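Local coordinates for BAT-2 beta-lactamase (Bacillus atrophaeus, PDB 6W5G), which hydrolyses the beta-lactam ring of antibiotics as a class D serine beta-lactamase, and so probably gives its Bacillus host resistance to them, at residues A[37-42]-A[61-66]; A[44-49]-A[244-249]. One frame throughout, in Å; residues are numbered along the deposited sequence.

Contact 1: residues A[37-42]-A[61-66]; sequences LNVDEF and FIYNES
Leu37, Val39 and Asp40, in the loop that leads into strand 48-54, pack against Phe61 and Tyr63, at the outer edge of the antiparallel sheet in this penicillin-binding-protein-like fold. Strand 59-63 is the outermost strand on this side, paired to 48-54 through backbone bonds of Phe61 with Leu52 and of Tyr63 with Phe50. No hydrogen bond joins 37-42 to 61-66; the loop is held against one side of the strand mainly by apolar and CH-pi contacts. Phe61 and Tyr63, two residues apart, both carry their rings anti to the backbone N (chi1 near 170° in both) and present them in a row to the loop. Leu37 meets the first ring over one face: its CB lies 3.6 Å from the ring centroid of Phe61, 10° off the ring normal, a CH-pi contact, while Leu37 CD2 reaches Phe61 CD2 at 3.8 Å. The backbone joins in, with Leu37 O 3.3 Å from Phe61 CE1. Val39 bridges the two aromatics with one branch, CG2, which approaches the Phe61 ring at its edge, near its plane, 4.1 Å from CE2, and rests against Tyr63 CB at 3.7 Å. Leu37 and Val39 also touch Phe50 of strand 48-54, and Val39 reaches Ile258, placing the loop between the edge of the sheet and the last turns of helix 248-261. Farther along, Tyr63 stacks with Phe43. An Asx turn fixes the start of the 3-10 segment: Asp40 N donates to Asn38 OD1 at 3.0 Å, from above the carbonyl plane. Here the Asp40 carboxylate, its plane 59° from that of the Tyr63 ring, brings OD1 obliquely to within 3.4 Å of Tyr63 CE1.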
loop_
_atom_site.group_PDB
_atom_site.type_symbol
_atom_site.label_atom_id
_atom_site.label_comp_id
_atom_site.label_asym_id
_atom_site.label_seq_id
_atom_site.Cartn_x
_atom_site.Cartn_y
_atom_site.Cartn_z
ATOM N N LEU A 37 -9.733 -19.437 -8.152
ATOM C CA LEU A 37 -10.464 -18.436 -7.389
ATOM C C LEU A 37 -11.649 -17.901 -8.179
ATOM O O LEU A 37 -11.642 -17.860 -9.412
ATOM C CB LEU A 37 -9.552 -17.259 -7.040
ATOM C CG LEU A 37 -9.133 -17.130 -5.577
ATOM C CD1 LEU A 37 -8.344 -18.343 -5.108
ATOM C CD2 LEU A 37 -8.360 -15.829 -5.373
ATOM N N ASN A 38 -12.685 -17.496 -7.448
ATOM C CA ASN A 38 -13.740 -16.675 -8.016
ATOM C C ASN A 38 -14.161 -15.651 -6.980
ATOM O O ASN A 38 -14.487 -16.003 -5.841
ATOM C CB ASN A 38 -14.950 -17.484 -8.480
ATOM C CG ASN A 38 -15.896 -16.645 -9.325
ATOM O OD1 ASN A 38 -16.627 -15.811 -8.799
ATOM N ND2 ASN A 38 -15.873 -16.854 -10.642
ATOM N N VAL A 39 -14.137 -14.387 -7.378
ATOM C CA VAL A 39 -14.433 -13.283 -6.481
ATOM C C VAL A 39 -15.579 -12.426 -7.011
ATOM O O VAL A 39 -15.783 -11.315 -6.542
ATOM C CB VAL A 39 -13.173 -12.449 -6.177
ATOM C CG1 VAL A 39 -12.068 -13.331 -5.584
ATOM C CG2 VAL A 39 -12.680 -11.745 -7.444
ATOM N N ASP A 40 -16.332 -12.954 -7.987
ATOM C CA ASP A 40 -17.389 -12.188 -8.644
ATOM C C ASP A 40 -18.356 -11.586 -7.637
ATOM O O ASP A 40 -18.803 -10.442 -7.798
ATOM C CB ASP A 40 -18.177 -13.095 -9.595
ATOM C CG ASP A 40 -17.395 -13.478 -10.841
ATOM O OD1 ASP A 40 -16.285 -12.955 -11.055
ATOM O OD2 ASP A 40 -17.913 -14.311 -11.618
ATOM N N GLU A 41 -18.711 -12.351 -6.601
ATOM C CA GLU A 41 -19.706 -11.881 -5.645
ATOM C C GLU A 41 -19.274 -10.612 -4.925
ATOM O O GLU A 41 -20.133 -9.846 -4.478
ATOM C CB GLU A 41 -20.072 -12.986 -4.644
ATOM C CG GLU A 41 -18.960 -13.400 -3.670
ATOM C CD GLU A 41 -18.107 -14.561 -4.184
ATOM O OE1 GLU A 41 -17.740 -14.556 -5.381
ATOM O OE2 GLU A 41 -17.812 -15.481 -3.390
ATOM N N PHE A 42 -17.975 -10.354 -4.817
ATOM C CA PHE A 42 -17.524 -9.190 -4.067
ATOM C C PHE A 42 -17.408 -7.938 -4.917
ATOM O O PHE A 42 -17.177 -6.854 -4.369
ATOM C CB PHE A 42 -16.218 -9.500 -3.335
ATOM C CG PHE A 42 -16.335 -10.669 -2.410
ATOM C CD1 PHE A 42 -17.133 -10.583 -1.275
ATOM C CD2 PHE A 42 -15.685 -11.864 -2.683
ATOM C CE1 PHE A 42 -17.261 -11.656 -0.420
ATOM C CE2 PHE A 42 -15.808 -12.937 -1.828
ATOM C CZ PHE A 42 -16.596 -12.835 -0.694
ATOM N N PHE A 61 -3.677 -15.027 -9.660
ATOM C CA PHE A 61 -5.059 -14.865 -10.090
ATOM C C PHE A 61 -5.330 -13.385 -10.329
ATOM O O PHE A 61 -4.915 -12.535 -9.537
ATOM C CB PHE A 61 -6.014 -15.362 -8.999
ATOM C CG PHE A 61 -7.450 -15.007 -9.249
ATOM C CD1 PHE A 61 -8.219 -15.774 -10.114
ATOM C CD2 PHE A 61 -8.032 -13.899 -8.634
ATOM C CE1 PHE A 61 -9.541 -15.455 -10.364
ATOM C CE2 PHE A 61 -9.351 -13.570 -8.886
ATOM C CZ PHE A 61 -10.111 -14.353 -9.757
ATOM N N ILE A 62 -6.042 -13.077 -11.412
ATOM C CA ILE A 62 -6.451 -11.707 -11.712
ATOM C C ILE A 62 -7.937 -11.686 -12.035
ATOM O O ILE A 62 -8.395 -12.415 -12.926
ATOM C CB ILE A 62 -5.651 -11.101 -12.876
ATOM C CG1 ILE A 62 -4.152 -11.123 -12.585
ATOM C CG2 ILE A 62 -6.106 -9.674 -13.146
ATOM C CD1 ILE A 62 -3.303 -10.773 -13.805
ATOM N N TYR A 63 -8.685 -10.853 -11.316
ATOM C CA TYR A 63 -10.046 -10.482 -11.679
ATOM C C TYR A 63 -9.995 -9.102 -12.328
ATOM O O TYR A 63 -9.430 -8.169 -11.747
ATOM C CB TYR A 63 -10.936 -10.424 -10.430
ATOM C CG TYR A 63 -12.291 -9.798 -10.676
ATOM C CD1 TYR A 63 -13.347 -10.553 -11.179
ATOM C CD2 TYR A 63 -12.517 -8.454 -10.407
ATOM C CE1 TYR A 63 -14.586 -9.983 -11.410
ATOM C CE2 TYR A 63 -13.748 -7.875 -10.648
ATOM C CZ TYR A 63 -14.778 -8.643 -11.150
ATOM O OH TYR A 63 -16.012 -8.074 -11.377
ATOM N N ASN A 64 -10.583 -8.979 -13.524
ATOM C CA ASN A 64 -10.621 -7.729 -14.290
ATOM C C ASN A 64 -9.214 -7.290 -14.711
ATOM O O ASN A 64 -8.649 -6.324 -14.201
ATOM C CB ASN A 64 -11.365 -6.604 -13.555
ATOM C CG ASN A 64 -11.653 -5.415 -14.455
ATOM O OD1 ASN A 64 -11.168 -5.355 -15.591
ATOM N ND2 ASN A 64 -12.447 -4.465 -13.958
ATOM N N GLU A 65 -8.676 -8.013 -15.693
ATOM C CA GLU A 65 -7.310 -7.737 -16.122
ATOM C C GLU A 65 -7.178 -6.364 -16.771
ATOM O O GLU A 65 -6.114 -5.739 -16.676
ATOM C CB GLU A 65 -6.800 -8.833 -17.052
ATOM C CG GLU A 65 -5.310 -8.700 -17.295
ATOM C CD GLU A 65 -4.708 -9.871 -18.038
ATOM O OE1 GLU A 65 -5.449 -10.777 -18.471
ATOM O OE2 GLU A 65 -3.477 -9.875 -18.199
ATOM N N SER A 66 -8.232 -5.878 -17.432
ATOM C CA SER A 66 -8.162 -4.564 -18.064
ATOM C C SER A 66 -7.900 -3.474 -17.033
ATOM O O SER A 66 -7.042 -2.605 -17.232
ATOM C CB SER A 66 -9.452 -4.282 -18.829
ATOM O OG SER A 66 -9.598 -5.181 -19.911
#

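Contact 2: residues A[44-49]-A[244-249]; sequences KDRDGT and VDASGT
With chi1 at 67°, Asp245 holds CG between its backbone N and carbonyl carbon, which folds the carboxylate back over the Asp47 backbone; Arg46, extended from CG to NE, runs past Val244 to Ala246. Asp245 OD1 accepts from Asp47 N at 2.9 Å, the N-H nearly straight at 164° but arriving from above the carboxylate plane. In return Asp245 N donates to Asp47 O at 3.0 Å. These bonds close the end of an antiparallel pair in the central sheet of the penicillin-binding-protein-like fold, where 48-54, the first strand, lies beside 236-244, the last. Gly48 and Val244 form a non-hydrogen-bonded pair, their CA atoms 3.9 Å apart. Just beyond, an inverse gamma turn centred on Asp245 carries the chain toward helix 248-261, whose N-cap is Ser247. Asp47 OD1 instead forms a salt bridge with Arg67. Two waters add to the grip on the Asp245 carboxylate: one links its OD2 to Asp45 O, the other donates to OD1 at 2.8 Å and accepts from Arg46 NH1 at 2.9 Å. That same NH1 lies 3.5 Å from Ala246 CB, which meets the guanidinium obliquely.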
loop_
_atom_site.group_PDB
_atom_site.type_symbol
_atom_site.label_atom_id
_atom_site.label_comp_id
_atom_site.label_asym_id
_atom_site.label_seq_id
_atom_site.Cartn_x
_atom_site.Cartn_y
_atom_site.Cartn_z
ATOM N N LYS A 44 -19.925 -7.142 -7.326
ATOM C CA LYS A 44 -21.222 -6.820 -7.909
ATOM C C LYS A 44 -21.520 -5.332 -7.744
ATOM O O LYS A 44 -21.368 -4.768 -6.658
ATOM C CB LYS A 44 -22.317 -7.658 -7.253
ATOM C CG LYS A 44 -22.102 -9.160 -7.339
ATOM C CD LYS A 44 -23.304 -9.905 -6.766
ATOM C CE LYS A 44 -22.986 -10.584 -5.446
ATOM N NZ LYS A 44 -23.045 -9.644 -4.299
ATOM N N ASP A 45 -21.931 -4.692 -8.838
ATOM C CA ASP A 45 -22.216 -3.254 -8.885
ATOM C C ASP A 45 -20.987 -2.400 -8.609
ATOM O O ASP A 45 -21.118 -1.219 -8.280
ATOM C CB ASP A 45 -23.365 -2.843 -7.952
ATOM C CG ASP A 45 -24.573 -3.733 -8.092
ATOM O OD1 ASP A 45 -24.931 -4.060 -9.245
ATOM O OD2 ASP A 45 -25.167 -4.095 -7.053
ATOM N N ARG A 46 -19.792 -2.974 -8.736
ATOM C CA ARG A 46 -18.548 -2.245 -8.555
ATOM C C ARG A 46 -17.697 -2.382 -9.808
ATOM O O ARG A 46 -17.862 -3.313 -10.601
ATOM C CB ARG A 46 -17.750 -2.779 -7.358
ATOM C CG ARG A 46 -18.495 -2.735 -6.030
ATOM C CD ARG A 46 -17.544 -3.060 -4.883
ATOM N NE ARG A 46 -18.172 -3.016 -3.560
ATOM C CZ ARG A 46 -18.376 -1.905 -2.857
ATOM N NH1 ARG A 46 -18.022 -0.724 -3.345
ATOM N NH2 ARG A 46 -18.939 -1.972 -1.659
ATOM N N ASP A 47 -16.790 -1.430 -9.982
ATOM C CA ASP A 47 -15.789 -1.458 -11.045
ATOM C C ASP A 47 -14.451 -1.610 -10.329
ATOM O O ASP A 47 -13.924 -0.641 -9.776
ATOM C CB ASP A 47 -15.855 -0.151 -11.832
ATOM C CG ASP A 47 -15.066 -0.190 -13.132
ATOM O OD1 ASP A 47 -13.948 -0.735 -13.152
ATOM O OD2 ASP A 47 -15.566 0.346 -14.144
ATOM N N GLY A 48 -13.915 -2.833 -10.300
ATOM C CA GLY A 48 -12.686 -3.062 -9.567
ATOM C C GLY A 48 -11.884 -4.218 -10.120
ATOM O O GLY A 48 -12.323 -4.953 -11.009
ATOM N N THR A 49 -10.683 -4.364 -9.570
ATOM C CA THR A 49 -9.786 -5.455 -9.904
ATOM C C THR A 49 -9.231 -6.065 -8.620
ATOM O O THR A 49 -9.102 -5.388 -7.593
ATOM C CB THR A 49 -8.658 -4.978 -10.848
ATOM O OG1 THR A 49 -7.791 -6.072 -11.165
ATOM C CG2 THR A 49 -7.851 -3.852 -10.220
ATOM N N VAL A 244 -10.455 -0.306 -6.759
ATOM C CA VAL A 244 -11.901 -0.300 -6.965
ATOM C C VAL A 244 -12.390 1.140 -7.008
ATOM O O VAL A 244 -11.736 2.052 -6.495
ATOM C CB VAL A 244 -12.603 -1.120 -5.849
ATOM C CG1 VAL A 244 -12.403 -0.451 -4.472
ATOM C CG2 VAL A 244 -14.083 -1.353 -6.162
ATOM N N ASP A 245 -13.558 1.346 -7.623
ATOM C CA ASP A 245 -14.195 2.657 -7.699
ATOM C C ASP A 245 -14.974 2.977 -6.425
ATOM O O ASP A 245 -16.159 3.327 -6.474
ATOM C CB ASP A 245 -15.062 2.770 -8.959
ATOM C CG ASP A 245 -16.288 1.847 -8.940
ATOM O OD1 ASP A 245 -16.277 0.826 -8.222
ATOM O OD2 ASP A 245 -17.268 2.151 -9.665
ATOM N N ALA A 246 -14.302 2.872 -5.284
ATOM C CA ALA A 246 -14.900 3.107 -3.969
ATOM C C ALA A 246 -13.771 3.492 -3.022
ATOM O O ALA A 246 -12.632 3.681 -3.449
ATOM C CB ALA A 246 -15.660 1.865 -3.486
ATOM N N SER A 247 -14.072 3.577 -1.725
ATOM C CA SER A 247 -13.058 4.035 -0.786
ATOM C C SER A 247 -12.003 2.958 -0.534
ATOM O O SER A 247 -12.183 1.771 -0.830
ATOM C CB SER A 247 -13.679 4.406 0.557
ATOM O OG SER A 247 -14.132 3.246 1.243
ATOM N N GLY A 248 -10.890 3.393 0.057
ATOM C CA GLY A 248 -9.895 2.445 0.516
ATOM C C GLY A 248 -10.422 1.475 1.552
ATOM O O GLY A 248 -9.996 0.320 1.592
ATOM N N THR A 249 -11.345 1.928 2.409
ATOM C CA THR A 249 -11.985 1.012 3.352
ATOM C C THR A 249 -12.783 -0.059 2.616
ATOM O O THR A 249 -12.733 -1.241 2.980
ATOM C CB THR A 249 -12.868 1.797 4.326
ATOM O OG1 THR A 249 -12.040 2.646 5.136
ATOM C CG2 THR A 249 -13.659 0.847 5.242
HETATM O O HOH W 1 -19.575 0.871 -9.930
HETATM O O HOH W 2 -17.824 0.379 -5.969
#

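Both contacts involve the chain around the start of strand 48-54 and touch the same antiparallel sheet, their centres about 12 Å apart. In contact 1 the loop before the first strand covers side chains of the edge strand 59-63, and its chemistry is mostly aromatic and aliphatic. Contact 2 lies at the strand end itself, beside the last strand, and relies on one backbone bond, a carboxylate and water. Each is partly buried: Leu37 and Val39 are sheltered in one, Gly48 and Val244 in the other, with Asp40, Arg46 and Asp47 at the surface. Strand 48-54 joins them, since Thr49 OG1 probably hydrogen-bonds to Tyr63 O and Gly48 O probably accepts from Asn64 ND2.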